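Hemerythrin HHE cation binding domain protein (Mycobacterium kansasii, PDB 6TYJ) binds iron or zinc ions through histidine and carboxylate side chains inside a bundle of alpha helices, probably as a hemerythrin-like metalloprotein. Local coordinates at residues A[53-56]-A[57-60]; A[60-63]-A[64-68]; A[37-40]-A[41-45]; A[22-25]-A[26-30]. All coordinates share one frame; numbering follows the deposited sequence.

Interaction 1 of 4, residues A[53-56]-A[57-60]; sequences IHFR and IEDD. With ZN (zinc ion), chain B; ZN (zinc ion), chain D.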
loop_
_atom_site.group_PDB
_atom_site.type_symbol
_atom_site.label_atom_id
_atom_site.label_comp_id
_atom_site.label_asym_id
_atom_site.label_seq_id
_atom_site.Cartn_x
_atom_site.Cartn_y
_atom_site.Cartn_z
ATOM N N ILE A 53 -2.683 -5.005 -2.371
ATOM C CA ILE A 53 -3.756 -4.522 -3.235
ATOM C C ILE A 53 -3.668 -3.016 -3.441
ATOM O O ILE A 53 -4.101 -2.499 -4.493
ATOM C CB ILE A 53 -5.126 -4.955 -2.708
ATOM C CG1 ILE A 53 -5.516 -4.214 -1.453
ATOM C CG2 ILE A 53 -5.138 -6.456 -2.422
ATOM C CD1 ILE A 53 -6.753 -4.892 -0.790
ATOM N N HIS A 54 -3.090 -2.297 -2.477
ATOM C CA HIS A 54 -2.954 -0.857 -2.595
ATOM C C HIS A 54 -2.019 -0.473 -3.728
ATOM O O HIS A 54 -2.372 0.366 -4.580
ATOM C CB HIS A 54 -2.421 -0.298 -1.287
ATOM C CG HIS A 54 -2.400 1.188 -1.252
ATOM N ND1 HIS A 54 -3.520 1.935 -0.995
ATOM C CD2 HIS A 54 -1.388 2.069 -1.432
ATOM C CE1 HIS A 54 -3.207 3.221 -1.014
ATOM N NE2 HIS A 54 -1.920 3.323 -1.288
ATOM N N PHE A 55 -0.825 -1.081 -3.762
ATOM C CA PHE A 55 0.113 -0.769 -4.835
ATOM C C PHE A 55 -0.446 -1.191 -6.181
ATOM O O PHE A 55 -0.189 -0.519 -7.183
ATOM C CB PHE A 55 1.478 -1.414 -4.584
ATOM C CG PHE A 55 2.311 -0.670 -3.574
ATOM C CD1 PHE A 55 1.776 0.393 -2.863
ATOM C CD2 PHE A 55 3.637 -1.019 -3.371
ATOM C CE1 PHE A 55 2.544 1.093 -1.923
ATOM C CE2 PHE A 55 4.403 -0.335 -2.448
ATOM C CZ PHE A 55 3.855 0.729 -1.726
ATOM N N ARG A 56 -1.218 -2.284 -6.224
ATOM C CA ARG A 56 -1.779 -2.725 -7.506
ATOM C C ARG A 56 -2.833 -1.757 -8.014
ATOM O O ARG A 56 -2.858 -1.449 -9.220
ATOM C CB ARG A 56 -2.370 -4.123 -7.368
ATOM C CG ARG A 56 -1.337 -5.225 -7.308
ATOM C CD ARG A 56 -1.999 -6.585 -7.368
ATOM N NE ARG A 56 -1.060 -7.621 -6.973
ATOM C CZ ARG A 56 -0.350 -8.341 -7.828
ATOM N NH1 ARG A 56 -0.484 -8.142 -9.130
ATOM N NH2 ARG A 56 0.479 -9.271 -7.380
ATOM N N ILE A 57 -3.748 -1.299 -7.143
ATOM C CA ILE A 57 -4.720 -0.354 -7.678
ATOM C C ILE A 57 -4.044 0.948 -8.074
ATOM O O ILE A 57 -4.462 1.560 -9.081
ATOM C CB ILE A 57 -5.927 -0.108 -6.747
ATOM C CG1 ILE A 57 -5.555 0.653 -5.481
ATOM C CG2 ILE A 57 -6.644 -1.423 -6.421
ATOM C CD1 ILE A 57 -6.794 1.052 -4.698
ATOM N N GLU A 58 -2.977 1.364 -7.380
ATOM C CA GLU A 58 -2.243 2.551 -7.801
ATOM C C GLU A 58 -1.586 2.303 -9.164
ATOM O O GLU A 58 -1.753 3.104 -10.100
ATOM C CB GLU A 58 -1.243 2.973 -6.691
ATOM C CG GLU A 58 -1.935 3.686 -5.545
ATOM C CD GLU A 58 -1.003 4.030 -4.437
ATOM O OE1 GLU A 58 0.092 3.488 -4.388
ATOM O OE2 GLU A 58 -1.422 4.854 -3.609
ATOM N N ASP A 59 -0.887 1.162 -9.323
ATOM C CA ASP A 59 -0.150 0.929 -10.555
ATOM C C ASP A 59 -1.072 0.609 -11.729
ATOM O O ASP A 59 -0.742 0.941 -12.866
ATOM C CB ASP A 59 0.832 -0.229 -10.381
ATOM C CG ASP A 59 2.042 0.143 -9.552
ATOM O OD1 ASP A 59 2.359 1.357 -9.469
ATOM O OD2 ASP A 59 2.674 -0.783 -9.018
ATOM N N ASP A 60 -2.219 -0.028 -11.468
ATOM C CA ASP A 60 -3.057 -0.548 -12.553
ATOM C C ASP A 60 -4.157 0.408 -12.974
ATOM O O ASP A 60 -4.629 0.327 -14.128
ATOM C CB ASP A 60 -3.704 -1.866 -12.119
ATOM C CG ASP A 60 -2.684 -2.961 -11.818
ATOM O OD1 ASP A 60 -1.478 -2.804 -12.139
ATOM O OD2 ASP A 60 -3.104 -4.013 -11.300
HETATM ZN ZN ZN B . -0.929 5.117 -1.763
HETATM ZN ZN ZN D . 4.223 -0.047 -8.072
HETATM O O HOH W 1 -1.747 -6.245 -11.078
HETATM O O HOH W 2 5.632 0.517 -9.234
HETATM O O HOH W 3 4.855 -1.690 -7.127
#
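Residues 53-60 form one continuous piece of helix 38-65, tied by four successive i to i+4 bonds that run from Ile57 N to Ile53 O through to Asp60 N and Arg56 O (2.7 Å), with a wider pi-type turn setting in at Glu58. One turn apart, His54 and Glu58 share a zinc ion: His54 NE2 lies 2.1 Å from the metal and Glu58 OE2 1.9 Å from it. With CG anti to the backbone N (chi1 -173°), the imidazole is carried forward to this shared zinc, and Glu58 CG passes over one face of the ring. The Glu58 chain runs out extended, its carboxylate plane turned 61° from the imidazole. His20, His114 and Glu118 complete this site. A hydrogen bond between His54 ND1 and His19 ND1, together with the zinc at NE2, holds the ring's rotation, while Glu58 OE1 reaches another zinc that His80 and His114 also bind. Phe55 CD1 lies in plane at the edge of the His54 ring, 3.8 Å from Glu58 OE1, and Phe55 stacks on His80. Next along, Asp59 OD2 holds a further zinc at 2.0 Å with His80 and two waters. At the surface one water links Arg56 NH1 to Asp60 OD2, Arg56 NE being salt-bridged to Asp52. Imidazole nitrogens and carboxylate oxygens are both good zinc donors, and the shared metal explains why His54 NE2 and Glu58 OE2 sit close without a mutual hydrogen bond.

Interaction 2 of 4, residues A[60-63]-A[64-68]; sequences DLYY and PALSA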
loop_
_atom_site.group_PDB
_atom_site.type_symbol
_atom_site.label_atom_id
_atom_site.label_comp_id
_atom_site.label_asym_id
_atom_site.label_seq_id
_atom_site.Cartn_x
_atom_site.Cartn_y
_atom_site.Cartn_z
ATOM N N ASP A 60 -2.219 -0.028 -11.468
ATOM C CA ASP A 60 -3.057 -0.548 -12.553
ATOM C C ASP A 60 -4.157 0.408 -12.974
ATOM O O ASP A 60 -4.629 0.327 -14.128
ATOM C CB ASP A 60 -3.704 -1.866 -12.119
ATOM C CG ASP A 60 -2.684 -2.961 -11.818
ATOM O OD1 ASP A 60 -1.478 -2.804 -12.139
ATOM O OD2 ASP A 60 -3.104 -4.013 -11.300
ATOM N N LEU A 61 -4.605 1.288 -12.078
ATOM C CA LEU A 61 -5.728 2.174 -12.365
ATOM C C LEU A 61 -5.385 3.639 -12.122
ATOM O O LEU A 61 -5.591 4.476 -13.006
ATOM C CB LEU A 61 -6.950 1.769 -11.541
ATOM C CG LEU A 61 -7.603 0.470 -12.028
ATOM C CD1 LEU A 61 -8.645 -0.089 -11.087
ATOM C CD2 LEU A 61 -8.231 0.735 -13.384
ATOM N N TYR A 62 -4.878 3.980 -10.933
ATOM C CA TYR A 62 -4.796 5.400 -10.599
ATOM C C TYR A 62 -3.643 6.096 -11.321
ATOM O O TYR A 62 -3.831 7.140 -11.960
ATOM C CB TYR A 62 -4.638 5.556 -9.084
ATOM C CG TYR A 62 -4.672 7.013 -8.645
ATOM C CD1 TYR A 62 -5.834 7.759 -8.777
ATOM C CD2 TYR A 62 -3.538 7.641 -8.128
ATOM C CE1 TYR A 62 -5.874 9.087 -8.369
ATOM C CE2 TYR A 62 -3.567 8.992 -7.734
ATOM C CZ TYR A 62 -4.737 9.696 -7.860
ATOM O OH TYR A 62 -4.817 11.019 -7.474
ATOM N N TYR A 63 -2.428 5.566 -11.191
ATOM C CA TYR A 63 -1.306 6.222 -11.838
ATOM C C TYR A 63 -1.449 6.258 -13.366
ATOM O O TYR A 63 -1.043 7.274 -13.951
ATOM C CB TYR A 63 0.011 5.555 -11.400
ATOM C CG TYR A 63 0.419 5.812 -9.972
ATOM C CD1 TYR A 63 -0.070 6.913 -9.303
ATOM C CD2 TYR A 63 1.287 4.948 -9.298
ATOM C CE1 TYR A 63 0.305 7.182 -7.976
ATOM C CE2 TYR A 63 1.661 5.214 -7.981
ATOM C CZ TYR A 63 1.148 6.328 -7.335
ATOM O OH TYR A 63 1.489 6.649 -6.023
ATOM N N PRO A 64 -2.028 5.251 -14.061
ATOM C CA PRO A 64 -2.203 5.405 -15.513
ATOM C C PRO A 64 -3.100 6.578 -15.874
ATOM O O PRO A 64 -2.850 7.260 -16.887
ATOM C CB PRO A 64 -2.793 4.046 -15.928
ATOM C CG PRO A 64 -2.136 3.082 -14.943
ATOM C CD PRO A 64 -2.177 3.842 -13.626
ATOM N N ALA A 65 -4.144 6.827 -15.073
ATOM C CA ALA A 65 -5.022 7.968 -15.294
ATOM C C ALA A 65 -4.277 9.282 -15.139
ATOM O O ALA A 65 -4.670 10.309 -15.723
ATOM C CB ALA A 65 -6.198 7.925 -14.320
ATOM N N LEU A 66 -3.202 9.266 -14.364
ATOM C CA LEU A 66 -2.395 10.440 -14.096
ATOM C C LEU A 66 -1.118 10.467 -14.933
ATOM O O LEU A 66 -0.197 11.221 -14.607
ATOM C CB LEU A 66 -2.052 10.500 -12.605
ATOM C CG LEU A 66 -3.087 11.202 -11.712
ATOM C CD1 LEU A 66 -4.456 10.523 -11.721
ATOM C CD2 LEU A 66 -2.561 11.372 -10.289
ATOM N N SER A 67 -1.061 9.687 -16.028
ATOM C CA SER A 67 0.199 9.507 -16.741
ATOM C C SER A 67 0.756 10.802 -17.330
ATOM O O SER A 67 1.957 10.868 -17.610
ATOM C CB SER A 67 0.036 8.459 -17.848
ATOM O OG SER A 67 -0.941 8.881 -18.779
ATOM N N ALA A 68 -0.065 11.854 -17.488
ATOM C CA ALA A 68 0.464 13.080 -18.061
ATOM C C ALA A 68 1.507 13.742 -17.166
ATOM O O ALA A 68 2.288 14.569 -17.653
ATOM C CB ALA A 68 -0.672 14.068 -18.376
#
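At the C-terminal end of helix 38-65, Tyr62, the last residue of a pi-type turn at 60-62, meets Leu66 across the kink at Pro64. Proline has no N-H to give to the turn before it, and its ring takes up the space instead, Pro64 CD packing 3.5 Å from Leu61 O. The helix winds on for little more than a residue. Ala65 N makes only a weak bond to Leu61 O, at 3.4 Å. Leu66 N is divided between two carbonyls: it bonds Tyr63 O at 3.0 Å, from above the carbonyl plane and not on a lone pair, and Tyr62 O weakly at 3.3 Å. Ser67 N then turns back to Pro64 O at 3.1 Å, as the chain leaves helical geometry at Leu66. Among the side chains, the Tyr62 ring is swung out with CG anti to the backbone N (chi1 -175°), which offers one face to the leucine. Leu66 CD1 sits over that face in a CH-pi contact, 4.1 Å from the ring centroid and 19° off its normal. The other branch, CD2, lies by the phenol end, 3.6 Å from Tyr62 OH. A tyrosine suits this place because its ring is buried while its hydroxyl bonds Met122 O. Around the pair, Tyr62 leans on Leu16 of helix 12-32 and Met143 of helix 133-161, Leu66 reaches Ile73 of helix 70-91, and Tyr63 meets His77 of that same helix edge-to-face.

Interaction 3 of 4, residues A[37-40]-A[41-45]; sequences SEER and HALFD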
loop_
_atom_site.group_PDB
_atom_site.type_symbol
_atom_site.label_atom_id
_atom_site.label_comp_id
_atom_site.label_asym_id
_atom_site.label_seq_id
_atom_site.Cartn_x
_atom_site.Cartn_y
_atom_site.Cartn_z
ATOM N N SER A 37 4.203 -11.621 19.188
ATOM C CA SER A 37 2.922 -12.122 19.656
ATOM C C SER A 37 2.100 -12.645 18.485
ATOM O O SER A 37 2.300 -12.238 17.344
ATOM C CB SER A 37 2.134 -11.025 20.386
ATOM O OG SER A 37 1.851 -9.895 19.559
ATOM N N GLU A 38 1.200 -13.584 18.795
ATOM C CA GLU A 38 0.217 -14.063 17.812
ATOM C C GLU A 38 -0.519 -12.907 17.143
ATOM O O GLU A 38 -0.742 -12.910 15.919
ATOM C CB GLU A 38 -0.794 -14.976 18.511
ATOM C CG GLU A 38 -0.212 -16.201 19.162
ATOM C CD GLU A 38 -1.130 -16.833 20.211
ATOM O OE1 GLU A 38 -2.135 -16.217 20.644
ATOM O OE2 GLU A 38 -0.829 -17.968 20.614
ATOM N N GLU A 39 -0.940 -11.936 17.952
ATOM C CA GLU A 39 -1.668 -10.779 17.455
ATOM C C GLU A 39 -0.834 -9.988 16.463
ATOM O O GLU A 39 -1.333 -9.609 15.393
ATOM C CB GLU A 39 -2.085 -9.895 18.636
ATOM C CG GLU A 39 -2.859 -8.680 18.205
ATOM C CD GLU A 39 -3.093 -7.648 19.313
ATOM O OE1 GLU A 39 -2.676 -7.885 20.472
ATOM O OE2 GLU A 39 -3.690 -6.589 19.003
ATOM N N ARG A 40 0.441 -9.753 16.781
ATOM C CA ARG A 40 1.272 -8.950 15.885
ATOM C C ARG A 40 1.506 -9.674 14.566
ATOM O O ARG A 40 1.548 -9.041 13.503
ATOM C CB ARG A 40 2.610 -8.596 16.540
ATOM C CG ARG A 40 3.288 -7.405 15.848
ATOM C CD ARG A 40 4.456 -6.926 16.724
ATOM N NE ARG A 40 5.286 -5.957 16.029
ATOM C CZ ARG A 40 5.701 -4.811 16.547
ATOM N NH1 ARG A 40 5.364 -4.468 17.792
ATOM N NH2 ARG A 40 6.452 -4.011 15.813
ATOM N N HIS A 41 1.715 -10.993 14.617
ATOM C CA HIS A 41 1.921 -11.739 13.373
ATOM C C HIS A 41 0.695 -11.691 12.473
ATOM O O HIS A 41 0.828 -11.526 11.250
ATOM C CB HIS A 41 2.285 -13.194 13.674
ATOM C CG HIS A 41 3.695 -13.381 14.168
ATOM N ND1 HIS A 41 4.797 -13.179 13.367
ATOM C CD2 HIS A 41 4.175 -13.766 15.375
ATOM C CE1 HIS A 41 5.897 -13.427 14.060
ATOM N NE2 HIS A 41 5.548 -13.799 15.275
ATOM N N ALA A 42 -0.504 -11.872 13.043
ATOM C CA ALA A 42 -1.717 -11.801 12.215
ATOM C C ALA A 42 -1.892 -10.414 11.639
ATOM O O ALA A 42 -2.193 -10.265 10.451
ATOM C CB ALA A 42 -2.956 -12.196 13.018
ATOM N N LEU A 43 -1.664 -9.380 12.455
ATOM C CA LEU A 43 -1.812 -8.018 11.964
ATOM C C LEU A 43 -0.828 -7.729 10.840
ATOM O O LEU A 43 -1.167 -7.036 9.868
ATOM C CB LEU A 43 -1.611 -7.048 13.134
ATOM C CG LEU A 43 -2.787 -6.900 14.109
ATOM C CD1 LEU A 43 -2.216 -6.139 15.324
ATOM C CD2 LEU A 43 -3.989 -6.155 13.504
ATOM N N PHE A 44 0.392 -8.260 10.938
ATOM C CA PHE A 44 1.357 -8.035 9.874
ATOM C C PHE A 44 0.903 -8.692 8.569
ATOM O O PHE A 44 1.036 -8.084 7.504
ATOM C CB PHE A 44 2.731 -8.552 10.277
ATOM C CG PHE A 44 3.788 -8.258 9.264
ATOM C CD1 PHE A 44 4.143 -6.951 8.993
ATOM C CD2 PHE A 44 4.443 -9.295 8.593
ATOM C CE1 PHE A 44 5.123 -6.666 8.024
ATOM C CE2 PHE A 44 5.441 -9.013 7.650
ATOM C CZ PHE A 44 5.779 -7.701 7.382
ATOM N N ASP A 45 0.373 -9.918 8.631
ATOM C CA ASP A 45 -0.208 -10.519 7.423
ATOM C C ASP A 45 -1.315 -9.646 6.854
ATOM O O ASP A 45 -1.463 -9.530 5.620
ATOM C CB ASP A 45 -0.776 -11.893 7.734
ATOM C CG ASP A 45 0.280 -12.966 7.869
ATOM O OD1 ASP A 45 1.460 -12.741 7.513
ATOM O OD2 ASP A 45 -0.103 -14.058 8.326
#
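One turn apart, Glu39 (CG anti to the backbone N, chi1 -179°) and Leu43 (CG beside it, chi1 -77°) lean alongside each other. Pointing the same way, they bring Glu39 CG to 3.9 Å from Leu43 CD1, so the aliphatic part of the glutamate extends the apolar surface of the leucine, while its carboxylate, on an exposed residue, still passes near Leu43 CD1. This first turn of helix 38-65 is capped by Ser37, whose OG accepts from Arg40 N at 3.1 Å and also hydrogen-bonds Pro34 O; the short serine side chain is well suited to an N-cap. Behind it the regular ladder begins with His41 N to Ser37 O at 3.1 Å and runs to Phe44 N and Arg40 O at 2.9 Å. His41 CD2 comes within 3.1 Å of Ser37 O, and His41 NE2 bonds Asn36 OD1 just before the helix. Glu38 and Glu39 place negative charge where it would probably interact favourably with the positive N-terminal end of the helix dipole. Extended from CG to NE, Arg40 reaches Ala33 O and Tyr100 OH and makes a cation-pi contact with Trp104. Leu43 packs on Leu26 and Ile30 of helix 12-32, whereas Phe44 goes to Leu87, Leu90 and Leu91 of helix 70-91 and Asp45 touches Arg163 of helix 163-168.

Interaction 4 of 4, residues A[22-25]-A[26-30]; sequences VIKG and LGRKI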
loop_
_atom_site.group_PDB
_atom_site.type_symbol
_atom_site.label_atom_id
_atom_site.label_comp_id
_atom_site.label_asym_id
_atom_site.label_seq_id
_atom_site.Cartn_x
_atom_site.Cartn_y
_atom_site.Cartn_z
ATOM N N VAL A 22 -6.535 3.129 6.507
ATOM C CA VAL A 22 -6.551 1.713 6.868
ATOM C C VAL A 22 -5.135 1.208 7.094
ATOM O O VAL A 22 -4.847 0.535 8.090
ATOM C CB VAL A 22 -7.253 0.883 5.775
ATOM C CG1 VAL A 22 -6.892 -0.609 5.921
ATOM C CG2 VAL A 22 -8.758 1.079 5.837
ATOM N N ILE A 23 -4.246 1.497 6.150
ATOM C CA ILE A 23 -2.877 0.994 6.213
ATOM C C ILE A 23 -2.157 1.579 7.421
ATOM O O ILE A 23 -1.478 0.858 8.169
ATOM C CB ILE A 23 -2.151 1.309 4.896
ATOM C CG1 ILE A 23 -2.687 0.366 3.807
ATOM C CG2 ILE A 23 -0.616 1.184 5.086
ATOM C CD1 ILE A 23 -2.340 0.833 2.400
ATOM N N LYS A 24 -2.304 2.886 7.637
ATOM C CA LYS A 24 -1.701 3.514 8.807
ATOM C C LYS A 24 -2.270 2.919 10.081
ATOM O O LYS A 24 -1.533 2.707 11.065
ATOM C CB LYS A 24 -1.928 5.029 8.751
ATOM C CG LYS A 24 -1.311 5.791 9.915
ATOM C CD LYS A 24 -1.635 7.279 9.854
ATOM C CE LYS A 24 -1.143 7.984 11.111
ATOM N NZ LYS A 24 -1.661 9.380 11.202
ATOM N N GLY A 25 -3.568 2.606 10.077
ATOM C CA GLY A 25 -4.179 2.030 11.266
ATOM C C GLY A 25 -3.623 0.657 11.586
ATOM O O GLY A 25 -3.353 0.345 12.756
ATOM N N LEU A 26 -3.441 -0.179 10.555
ATOM C CA LEU A 26 -2.802 -1.471 10.761
ATOM C C LEU A 26 -1.384 -1.294 11.279
ATOM O O LEU A 26 -0.958 -2.031 12.167
ATOM C CB LEU A 26 -2.796 -2.280 9.466
ATOM C CG LEU A 26 -4.135 -2.964 9.195
ATOM C CD1 LEU A 26 -4.163 -3.442 7.734
ATOM C CD2 LEU A 26 -4.396 -4.124 10.130
ATOM N N GLY A 27 -0.638 -0.331 10.724
ATOM C CA GLY A 27 0.715 -0.073 11.203
ATOM C C GLY A 27 0.754 0.309 12.673
ATOM O O GLY A 27 1.659 -0.102 13.401
ATOM N N ARG A 28 -0.221 1.108 13.125
ATOM C CA ARG A 28 -0.295 1.475 14.538
ATOM C C ARG A 28 -0.642 0.258 15.403
ATOM O O ARG A 28 -0.027 0.042 16.460
ATOM C CB ARG A 28 -1.316 2.612 14.705
ATOM C CG ARG A 28 -1.603 3.034 16.131
ATOM C CD ARG A 28 -2.603 4.195 16.184
ATOM N NE ARG A 28 -3.911 3.872 15.605
ATOM C CZ ARG A 28 -4.306 4.199 14.370
ATOM N NH1 ARG A 28 -3.497 4.866 13.547
ATOM N NH2 ARG A 28 -5.522 3.862 13.951
ATOM N N LYS A 29 -1.587 -0.583 14.951
ATOM C CA LYS A 29 -1.936 -1.775 15.728
ATOM C C LYS A 29 -0.755 -2.735 15.828
ATOM O O LYS A 29 -0.507 -3.323 16.894
ATOM C CB LYS A 29 -3.147 -2.487 15.115
ATOM C CG LYS A 29 -4.428 -1.704 15.193
ATOM C CD LYS A 29 -5.621 -2.595 14.945
ATOM C CE LYS A 29 -5.815 -3.561 16.100
ATOM N NZ LYS A 29 -7.194 -4.131 16.097
ATOM N N ILE A 30 -0.026 -2.915 14.731
ATOM C CA ILE A 30 1.181 -3.735 14.764
ATOM C C ILE A 30 2.159 -3.193 15.789
ATOM O O ILE A 30 2.639 -3.931 16.658
ATOM C CB ILE A 30 1.810 -3.811 13.363
ATOM C CG1 ILE A 30 0.864 -4.582 12.459
ATOM C CG2 ILE A 30 3.198 -4.478 13.450
ATOM C CD1 ILE A 30 1.177 -4.387 10.989
#
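Arg28 N gives its proton to Lys24 O at 2.9 Å, one rung of a regular ladder that also joins Leu26 N to Val22 O and continues with Lys29 N to Gly25 O at 3.0 Å. The arginine side chain then folds back along the helix: bent at chi3 (61°), it lays its guanidinium over the preceding turn. There Arg28 NH2 comes to 3.5 Å from Gly25 CA, with Gly25 O lying over the centre of one guanidinium face, 4.2 Å above its plane. Glycine fits here because, bearing no side chain, it leaves its backbone accessible to the flat cation. Nearby, the extended Lys24 chain passes Arg28 loosely, CG to NH1 at 4.3 Å; the like charges of Lys24 NZ and Arg28 NH1 stay 5.4 Å apart, and both side chains are exposed. On another side, Val22 CG1 and Leu26 CD1 form a light apolar contact at 4.3 Å, and Lys29 CG rests 3.4 Å from Gly25 O. Ile23 and Ile30 face the protein interior instead. Ile23 packs on His54 and Leu111, and Ile30 on Leu43, Leu47 and Trp104. With Lys24, Arg28 and Lys29 exposed and Ile23 and Ile30 buried, this stretch of helix 12-32 has the amphipathic character of a bundle helix, as in the four-helix core of the hemerythrin fold, whose interior holds the metals.

In the fold
Interaction 3, then interaction 1, then interaction 2 follow along helix 38-65, the last running off its end. Interaction 1 holds metal ligands; interaction 2, centred 10 Å away, continues it, sharing Asp60 and probably joined by a bond from Tyr63 N to Glu58 O at 2.8 Å. The side chain of Tyr63 also approaches a bound zinc to about 3 Å. Interaction 3 lies at the other end of the helix, its centre 33 Å from that of interaction 2. Interaction 4, on helix 12-32, touches two of the three: Ile23 CD1 packs 3.7 Å from His54 CG of interaction 1, and Ile30 CG1 lies 3.6 Å from Leu43 CB of interaction 3.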